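Local coordinates for hypothetical protein (Pseudomonas aeruginosa, PDB 2IGS), which is of unknown function but has a largely helical fold and belongs to a family grouped with the lysozyme-like proteins, at residues E5-I8 with Y9-P12; I73-G76 with V77-G80; G141-Q144 with E145-L148; G153-L156 with R157-T160. One frame throughout, in Å; residues are numbered along the deposited sequence.

Contact 1: residues E5-I8 with Y9-P12; sequences EINI and YQNP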
loop_
_atom_site.group_PDB
_atom_site.type_symbol
_atom_site.label_atom_id
_atom_site.label_comp_id
_atom_site.label_asym_id
_atom_site.label_seq_id
_atom_site.Cartn_x
_atom_site.Cartn_y
_atom_site.Cartn_z
ATOM N N GLU F 5 24.524 38.661 32.183
ATOM C CA GLU F 5 24.865 39.101 30.806
ATOM C C GLU F 5 23.795 38.661 29.802
ATOM O O GLU F 5 24.082 38.234 28.685
ATOM C CB GLU F 5 26.252 38.613 30.393
ATOM C CG GLU F 5 27.401 39.229 31.206
ATOM C CD GLU F 5 28.107 40.397 30.510
ATOM O OE1 GLU F 5 27.595 40.893 29.474
ATOM O OE2 GLU F 5 29.187 40.821 31.013
ATOM N N ILE F 6 22.553 38.791 30.237
ATOM C CA ILE F 6 21.385 38.451 29.462
ATOM C C ILE F 6 20.552 39.706 29.330
ATOM O O ILE F 6 20.756 40.686 30.051
ATOM C CB ILE F 6 20.551 37.343 30.164
ATOM C CG1 ILE F 6 20.122 37.777 31.579
ATOM C CG2 ILE F 6 21.340 36.036 30.200
ATOM C CD1 ILE F 6 19.010 36.963 32.181
ATOM N N ASN F 7 19.596 39.677 28.415
ATOM C CA ASN F 7 18.596 40.732 28.327
ATOM C C ASN F 7 17.262 40.138 27.894
ATOM O O ASN F 7 17.230 39.047 27.328
ATOM C CB ASN F 7 19.073 41.830 27.378
ATOM C CG ASN F 7 19.130 41.376 25.931
ATOM O OD1 ASN F 7 18.117 41.247 25.288
ATOM N ND2 ASN F 7 20.327 41.197 25.406
ATOM N N ILE F 8 16.182 40.879 28.135
ATOM C CA ILE F 8 14.835 40.418 27.889
ATOM C C ILE F 8 14.490 40.134 26.421
ATOM O O ILE F 8 13.645 39.304 26.160
ATOM C CB ILE F 8 13.770 41.370 28.522
ATOM C CG1 ILE F 8 12.441 40.600 28.700
ATOM C CG2 ILE F 8 13.666 42.694 27.719
ATOM C CD1 ILE F 8 11.318 41.320 29.448
ATOM N N TYR F 9 15.135 40.810 25.472
ATOM C CA TYR F 9 14.840 40.555 24.045
ATOM C C TYR F 9 15.398 39.206 23.570
ATOM O O TYR F 9 14.728 38.493 22.830
ATOM C CB TYR F 9 15.406 41.637 23.129
ATOM C CG TYR F 9 14.970 43.049 23.403
ATOM C CD1 TYR F 9 13.787 43.546 22.856
ATOM C CD2 TYR F 9 15.756 43.901 24.188
ATOM C CE1 TYR F 9 13.384 44.860 23.092
ATOM C CE2 TYR F 9 15.367 45.222 24.429
ATOM C CZ TYR F 9 14.165 45.682 23.878
ATOM O OH TYR F 9 13.758 46.969 24.085
ATOM N N GLN F 10 16.613 38.876 24.011
ATOM C CA GLN F 10 17.316 37.670 23.586
ATOM C C GLN F 10 17.124 36.506 24.556
ATOM O O GLN F 10 17.220 35.353 24.167
ATOM C CB GLN F 10 18.824 37.960 23.413
ATOM C CG GLN F 10 19.163 38.902 22.229
ATOM C CD GLN F 10 20.643 39.133 22.074
ATOM O OE1 GLN F 10 21.302 39.711 22.956
ATOM N NE2 GLN F 10 21.193 38.678 20.945
ATOM N N ASN F 11 16.884 36.832 25.822
ATOM C CA ASN F 11 16.708 35.843 26.886
ATOM C C ASN F 11 15.406 36.143 27.632
ATOM O O ASN F 11 15.433 36.329 28.844
ATOM C CB ASN F 11 17.900 35.860 27.881
ATOM C CG ASN F 11 19.252 35.793 27.196
ATOM O OD1 ASN F 11 19.840 34.704 27.034
ATOM N ND2 ASN F 11 19.755 36.946 26.778
ATOM N N PRO F 12 14.256 36.174 26.919
ATOM C CA PRO F 12 13.009 36.573 27.612
ATOM C C PRO F 12 12.693 35.579 28.721
ATOM O O PRO F 12 12.151 35.957 29.727
ATOM C CB PRO F 12 11.951 36.472 26.514
ATOM C CG PRO F 12 12.560 35.523 25.486
ATOM C CD PRO F 12 14.007 35.800 25.507
#

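Contact 2: residues I73-G76 with V77-G80; sequences IANG and VTIG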
loop_
_atom_site.group_PDB
_atom_site.type_symbol
_atom_site.label_atom_id
_atom_site.label_comp_id
_atom_site.label_asym_id
_atom_site.label_seq_id
_atom_site.Cartn_x
_atom_site.Cartn_y
_atom_site.Cartn_z
ATOM N N ILE F 73 6.777 43.628 31.524
ATOM C CA ILE F 73 7.459 44.460 32.514
ATOM C C ILE F 73 6.434 45.247 33.337
ATOM O O ILE F 73 6.454 45.205 34.571
ATOM C CB ILE F 73 8.528 45.387 31.830
ATOM C CG1 ILE F 73 9.716 44.567 31.325
ATOM C CG2 ILE F 73 8.973 46.519 32.766
ATOM C CD1 ILE F 73 10.643 45.334 30.384
ATOM N N ALA F 74 5.524 45.935 32.653
ATOM C CA ALA F 74 4.443 46.670 33.320
ATOM C C ALA F 74 3.597 45.786 34.248
ATOM O O ALA F 74 3.182 46.224 35.323
ATOM C CB ALA F 74 3.565 47.378 32.307
ATOM N N ASN F 75 3.351 44.549 33.851
ATOM C CA ASN F 75 2.600 43.640 34.700
ATOM C C ASN F 75 3.357 43.184 35.965
ATOM O O ASN F 75 2.762 43.026 37.039
ATOM C CB ASN F 75 2.123 42.433 33.902
ATOM C CG ASN F 75 1.284 41.494 34.731
ATOM O OD1 ASN F 75 0.151 41.806 35.092
ATOM N ND2 ASN F 75 1.850 40.345 35.068
ATOM N N GLY F 76 4.661 42.970 35.823
ATOM C CA GLY F 76 5.520 42.671 36.958
ATOM C C GLY F 76 5.507 43.796 37.962
ATOM O O GLY F 76 5.451 43.544 39.163
ATOM N N VAL F 77 5.556 45.041 37.470
ATOM C CA VAL F 77 5.399 46.211 38.326
ATOM C C VAL F 77 4.081 46.154 39.118
ATOM O O VAL F 77 4.075 46.402 40.330
ATOM C CB VAL F 77 5.534 47.573 37.562
ATOM C CG1 VAL F 77 5.336 48.757 38.531
ATOM C CG2 VAL F 77 6.897 47.697 36.874
ATOM N N THR F 78 2.973 45.824 38.466
ATOM C CA THR F 78 1.697 45.875 39.185
ATOM C C THR F 78 1.577 44.758 40.234
ATOM O O THR F 78 1.005 44.975 41.305
ATOM C CB THR F 78 0.448 46.003 38.267
ATOM O OG1 THR F 78 0.093 44.731 37.733
ATOM C CG2 THR F 78 0.699 46.981 37.140
ATOM N N ILE F 79 2.141 43.588 39.927
ATOM C CA ILE F 79 2.263 42.476 40.892
ATOM C C ILE F 79 3.101 42.846 42.127
ATOM O O ILE F 79 2.737 42.510 43.259
ATOM C CB ILE F 79 2.826 41.210 40.231
ATOM C CG1 ILE F 79 1.752 40.554 39.357
ATOM C CG2 ILE F 79 3.320 40.211 41.287
ATOM C CD1 ILE F 79 2.317 39.592 38.365
ATOM N N GLY F 80 4.210 43.553 41.911
ATOM C CA GLY F 80 4.976 44.113 43.014
ATOM C C GLY F 80 4.082 44.903 43.961
ATOM O O GLY F 80 4.172 44.743 45.192
#

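Contact 3: residues G141-Q144 with E145-L148; sequences GISQ and ESGL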
loop_
_atom_site.group_PDB
_atom_site.type_symbol
_atom_site.label_atom_id
_atom_site.label_comp_id
_atom_site.label_asym_id
_atom_site.label_seq_id
_atom_site.Cartn_x
_atom_site.Cartn_y
_atom_site.Cartn_z
ATOM N N GLY F 141 -10.080 28.366 4.576
ATOM C CA GLY F 141 -10.839 29.617 4.578
ATOM C C GLY F 141 -11.420 29.887 5.955
ATOM O O GLY F 141 -11.119 29.181 6.923
ATOM N N ILE F 142 -12.239 30.921 6.038
ATOM C CA ILE F 142 -12.993 31.216 7.231
ATOM C C ILE F 142 -14.479 31.124 6.798
ATOM O O ILE F 142 -14.855 31.606 5.735
ATOM C CB ILE F 142 -12.575 32.612 7.842
ATOM C CG1 ILE F 142 -11.094 32.614 8.271
ATOM C CG2 ILE F 142 -13.485 33.014 9.023
ATOM C CD1 ILE F 142 -10.491 34.036 8.596
ATOM N N SER F 143 -15.293 30.428 7.582
ATOM C CA SER F 143 -16.739 30.326 7.328
ATOM C C SER F 143 -17.434 30.674 8.631
ATOM O O SER F 143 -16.753 30.879 9.638
ATOM C CB SER F 143 -17.120 28.910 6.907
ATOM O OG SER F 143 -17.179 28.066 8.050
ATOM N N GLN F 144 -18.770 30.721 8.633
ATOM C CA GLN F 144 -19.487 31.006 9.870
ATOM C C GLN F 144 -19.442 29.876 10.864
ATOM O O GLN F 144 -19.949 30.021 11.955
ATOM C CB GLN F 144 -20.937 31.497 9.668
ATOM C CG GLN F 144 -21.492 31.498 8.256
ATOM C CD GLN F 144 -22.690 32.440 8.135
ATOM O OE1 GLN F 144 -23.278 32.862 9.142
ATOM N NE2 GLN F 144 -23.058 32.771 6.908
ATOM N N GLU F 145 -18.823 28.760 10.495
ATOM C CA GLU F 145 -18.557 27.685 11.445
ATOM C C GLU F 145 -17.271 27.923 12.217
ATOM O O GLU F 145 -17.038 27.252 13.215
ATOM C CB GLU F 145 -18.478 26.321 10.748
ATOM C CG GLU F 145 -19.821 25.716 10.329
ATOM C CD GLU F 145 -20.756 25.430 11.495
ATOM O OE1 GLU F 145 -20.300 25.367 12.653
ATOM O OE2 GLU F 145 -21.968 25.256 11.255
ATOM N N SER F 146 -16.429 28.841 11.733
ATOM C CA SER F 146 -15.177 29.194 12.404
ATOM C C SER F 146 -15.379 29.863 13.759
ATOM O O SER F 146 -16.410 30.507 14.008
ATOM C CB SER F 146 -14.328 30.133 11.531
ATOM O OG SER F 146 -13.923 29.486 10.339
ATOM N N GLY F 147 -14.380 29.715 14.626
ATOM C CA GLY F 147 -14.360 30.371 15.921
ATOM C C GLY F 147 -12.991 30.942 16.191
ATOM O O GLY F 147 -12.311 31.386 15.280
ATOM N N LEU F 148 -12.582 30.902 17.451
ATOM C CA LEU F 148 -11.343 31.505 17.904
ATOM C C LEU F 148 -10.136 30.592 17.736
ATOM O O LEU F 148 -10.133 29.439 18.188
ATOM C CB LEU F 148 -11.475 31.842 19.395
ATOM C CG LEU F 148 -11.947 33.211 19.893
ATOM C CD1 LEU F 148 -12.248 34.145 18.758
ATOM C CD2 LEU F 148 -13.104 33.087 20.883
HETATM O O HOH W 1 -14.916 27.276 9.391
#

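Contact 4: residues G153-L156 with R157-T160; sequences GVNL and RTLT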
loop_
_atom_site.group_PDB
_atom_site.type_symbol
_atom_site.label_atom_id
_atom_site.label_comp_id
_atom_site.label_asym_id
_atom_site.label_seq_id
_atom_site.Cartn_x
_atom_site.Cartn_y
_atom_site.Cartn_z
ATOM N N GLY F 153 -1.641 27.877 17.819
ATOM C CA GLY F 153 -2.475 26.689 17.627
ATOM C C GLY F 153 -3.507 26.311 18.674
ATOM O O GLY F 153 -4.104 25.220 18.566
ATOM N N VAL F 154 -3.760 27.178 19.669
ATOM C CA VAL F 154 -4.885 26.925 20.614
ATOM C C VAL F 154 -6.256 27.172 19.957
ATOM O O VAL F 154 -6.798 28.275 19.965
ATOM C CB VAL F 154 -4.766 27.675 21.986
ATOM C CG1 VAL F 154 -5.828 27.156 22.991
ATOM C CG2 VAL F 154 -3.395 27.517 22.555
ATOM N N ASN F 155 -6.823 26.104 19.428
ATOM C CA ASN F 155 -8.069 26.153 18.696
ATOM C C ASN F 155 -9.255 25.989 19.634
ATOM O O ASN F 155 -9.668 24.867 19.973
ATOM C CB ASN F 155 -8.069 25.061 17.620
ATOM C CG ASN F 155 -9.093 25.330 16.510
ATOM O OD1 ASN F 155 -10.196 25.833 16.759
ATOM N ND2 ASN F 155 -8.726 24.996 15.283
ATOM N N LEU F 156 -9.812 27.120 20.043
ATOM C CA LEU F 156 -10.855 27.126 21.042
ATOM C C LEU F 156 -12.192 26.613 20.478
ATOM O O LEU F 156 -12.966 26.003 21.205
ATOM C CB LEU F 156 -10.987 28.535 21.661
ATOM C CG LEU F 156 -9.827 29.109 22.483
ATOM C CD1 LEU F 156 -10.210 30.494 23.012
ATOM C CD2 LEU F 156 -9.447 28.199 23.635
ATOM N N ARG F 157 -12.428 26.865 19.191
ATOM C CA ARG F 157 -13.640 26.473 18.467
ATOM C C ARG F 157 -13.816 24.969 18.460
ATOM O O ARG F 157 -14.916 24.430 18.543
ATOM C CB ARG F 157 -13.546 26.944 17.014
ATOM C CG ARG F 157 -14.648 26.424 16.080
ATOM C CD ARG F 157 -15.995 27.030 16.426
ATOM N NE ARG F 157 -17.070 26.523 15.580
ATOM C CZ ARG F 157 -17.727 25.389 15.808
ATOM N NH1 ARG F 157 -17.413 24.633 16.857
ATOM N NH2 ARG F 157 -18.689 24.993 14.984
ATOM N N THR F 158 -12.679 24.310 18.385
ATOM C CA THR F 158 -12.614 22.914 18.155
ATOM C C THR F 158 -12.417 22.151 19.476
ATOM O O THR F 158 -12.662 20.946 19.557
ATOM C CB THR F 158 -11.491 22.735 17.133
ATOM O OG1 THR F 158 -12.056 22.295 15.892
ATOM C CG2 THR F 158 -10.378 21.854 17.612
ATOM N N LEU F 159 -11.980 22.873 20.501
ATOM C CA LEU F 159 -11.692 22.300 21.803
ATOM C C LEU F 159 -12.950 21.762 22.482
ATOM O O LEU F 159 -14.005 22.404 22.505
ATOM C CB LEU F 159 -10.997 23.350 22.672
ATOM C CG LEU F 159 -10.694 23.102 24.133
ATOM C CD1 LEU F 159 -9.904 21.834 24.280
ATOM C CD2 LEU F 159 -9.916 24.283 24.611
ATOM N N THR F 160 -12.828 20.561 23.026
ATOM C CA THR F 160 -13.954 19.859 23.633
ATOM C C THR F 160 -14.163 20.358 25.073
ATOM O O THR F 160 -13.170 20.613 25.780
ATOM C CB THR F 160 -13.653 18.349 23.599
ATOM O OG1 THR F 160 -13.867 17.837 22.272
ATOM C CG2 THR F 160 -14.504 17.597 24.565
#

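Contact 1: residues E5-I8 with Y9-P12
Asn7 and Gln10 join through their side-chain amides: Asn7 ND2 gives a hydrogen bond of 3.0 Å to Gln10 OE1, meeting it in the carbonyl plane on a lone pair. The two amide planes are only 16° apart. At the other end of the Asn7 amide, OD1 accepts Gln10 N at 3.1 Å, the donor standing above the carbonyl plane, and accepts Tyr9 N more weakly at 3.0 Å. CG of Asn7 lies between its backbone N and carbonyl carbon (chi1 68°), which folds the amide over the residues that follow. Asn7 O is the second focus: Asn11 N reaches it at 2.7 Å, and weak bonds come from Gln10 N and, from a side chain, Asn11 ND2. A side-chain oxygen and a main-chain oxygen of one asparagine, both taking N-H groups from the next few residues, make an Asx motif. Here it forms the turn just before helix 12-27, where Pro12 suits the first turn because it has no N-H to satisfy. The remaining contacts are van der Waals ones. Ile6 sets CB 3.5 Å from Asn11 ND2, with CG2 alongside the same amide. Ile8 CG2 sits over one face of the Tyr9 ring near its rim, an apolar pair, while Asn7 OD1 approaches the ring edge in plane.

Contact 2: residues I73-G76 with V77-G80
Asn75 and Ile79, one helical turn apart, slant across each other so that Ile79 CD1 comes 3.4 Å from Asn75 ND2. Two torsions bring this about: CG of Asn75 is anti to its backbone N (chi1 -177°), and CG1 of Ile79 lies beside its own N (chi1 -74°), which carries CD1 back toward the preceding turn. Thr78 meets Asn75 at about a right angle, and their oxygens OG1 and OD1 stay 3.9 Å apart. On its other branch, the CG2 methyl of Thr78 rests 3.2 Å from Ala74 O. Val77 uses its CG2 branch similarly, at 3.4 Å from Ile73 O, so Val77 and Thr78, each branched at CB, lay a methyl against carbonyls of the turn before. Beneath the side chains, Val77 N bonds to Ile73 O, Thr78 N to Ala74 O and Ile79 N to Asn75 O. Gly80 N closes the series on Gly76 O at 3.0 Å. Ile79 is buried among Tyr20 and Phe23 of helix 12-27 and Val90 and Ile95 of helix 87-113, as befits a large apolar side chain, whereas Ala74, Val77 and Thr78 are exposed. This one-sided burial, together with bonds from each N-H to the fourth residue back, is that of an alpha helix packed by one side into a helical bundle.

Contact 3: residues G141-Q144 with E145-L148
Ser146 OG is gripped from several directions: Ser143 N donates to it at 3.2 Å in a fairly straight bond (164° at the hydrogen), a water donates to it at 2.6 Å, and OG itself is hydrogen-bonded to Ser135 O. A hydroxyl suits this buried place because it can accept and donate at once. The same water lies 2.7 Å from Ser143 OG, so it bridges the two serine side chains, whose own oxygens are too far apart to bond directly. Ser143 OG has a further task, accepting the N-H of Glu145 at 3.0 Å. It is placed for this between its backbone N and carbonyl carbon (chi1 78°), where it leans over the chain that follows. One residue further on, Ser146 N bonds to Ser143 O at 2.9 Å, with the donor well above the carbonyl plane. This backbone bond closes a type I beta turn from Ser143 to Ser146, and the side-chain bond to Glu145 N adds an ST turn, the pair forming an ST motif. The turn reverses the chain on the way from strand 132-134 to strand 148-150. Ile142 lays its CG2 methyl against Ser146, 3.8 Å from OG and close to CB. Glu145 rests its CB 3.5 Å from Ser143 OG, then bends at chi2 (-62°) and leads its carboxylate away from the turn. OE1 there forms a salt bridge with Arg157, and a bound acetic acid molecule, probably from the crystallisation liquor, lies about 4 Å from the side chain.

Contact 4: residues G153-L156 with R157-T160
Asn155 ends the short strand 154-155, and from Leu156 to Thr158 the backbone takes up helical angles, curling into a single turn that brings Leu159 back near the carbonyl of Asn155. The oxygen of Asn155 receives two weak bonds, from Thr158 N at 3.4 Å and from Leu159 N at 3.1 Å. Leu159 N also makes a weak bond to Leu156 O. The side chain of Asn155 joins in: OD1 takes Thr158 N in another weak bond at 3.3 Å and touches Thr158 CB at 3.4 Å and Arg157 CB at 3.5 Å. Both oxygens thus share the N-H of Thr158, and O takes that of Leu159 as well, a weakly bonded Asx motif, which leads the edge strand of the three-stranded antiparallel sheet toward helix 161-165. With CG anti to its backbone N (chi1 -160°), Asn155 reaches forward to the turn, and its ND2 bonds to Ser139 of a second subunit, so asparagine suits this buried site by using both ends of the amide. Leu156 and Leu159 lie side by side and point the same way, CD2 to CD2 4.1 Å apart. These buried leucines give the turn an apolar side; Leu156 also packs on Leu148 and Val150 of strand 148-150, and Leu159 on Met167.

Each contact is local, folding adjoining residues on themselves, and the four follow in series without nesting or crossing. Contact 1 closes the N-terminal loop just before helix 12-27. Contact 2 lies within helix 63-82 and touches contact 1, where Ile8 CD1 packs on Ile73 CG1 at 4.1 Å. Contact 3 closes the turn between strands 132-134 and 148-150. Contact 4 turns the chain out of the sheet, toward helix 161-165. Besides their salt bridge, contacts 3 and 4 share a probable hydrogen bond from Leu156 N to Leu148 O (3.0 Å), joining strand 148-150 to the end of strand 154-155. Contacts 1 and 2 lie across the chain's centre from contacts 3 and 4.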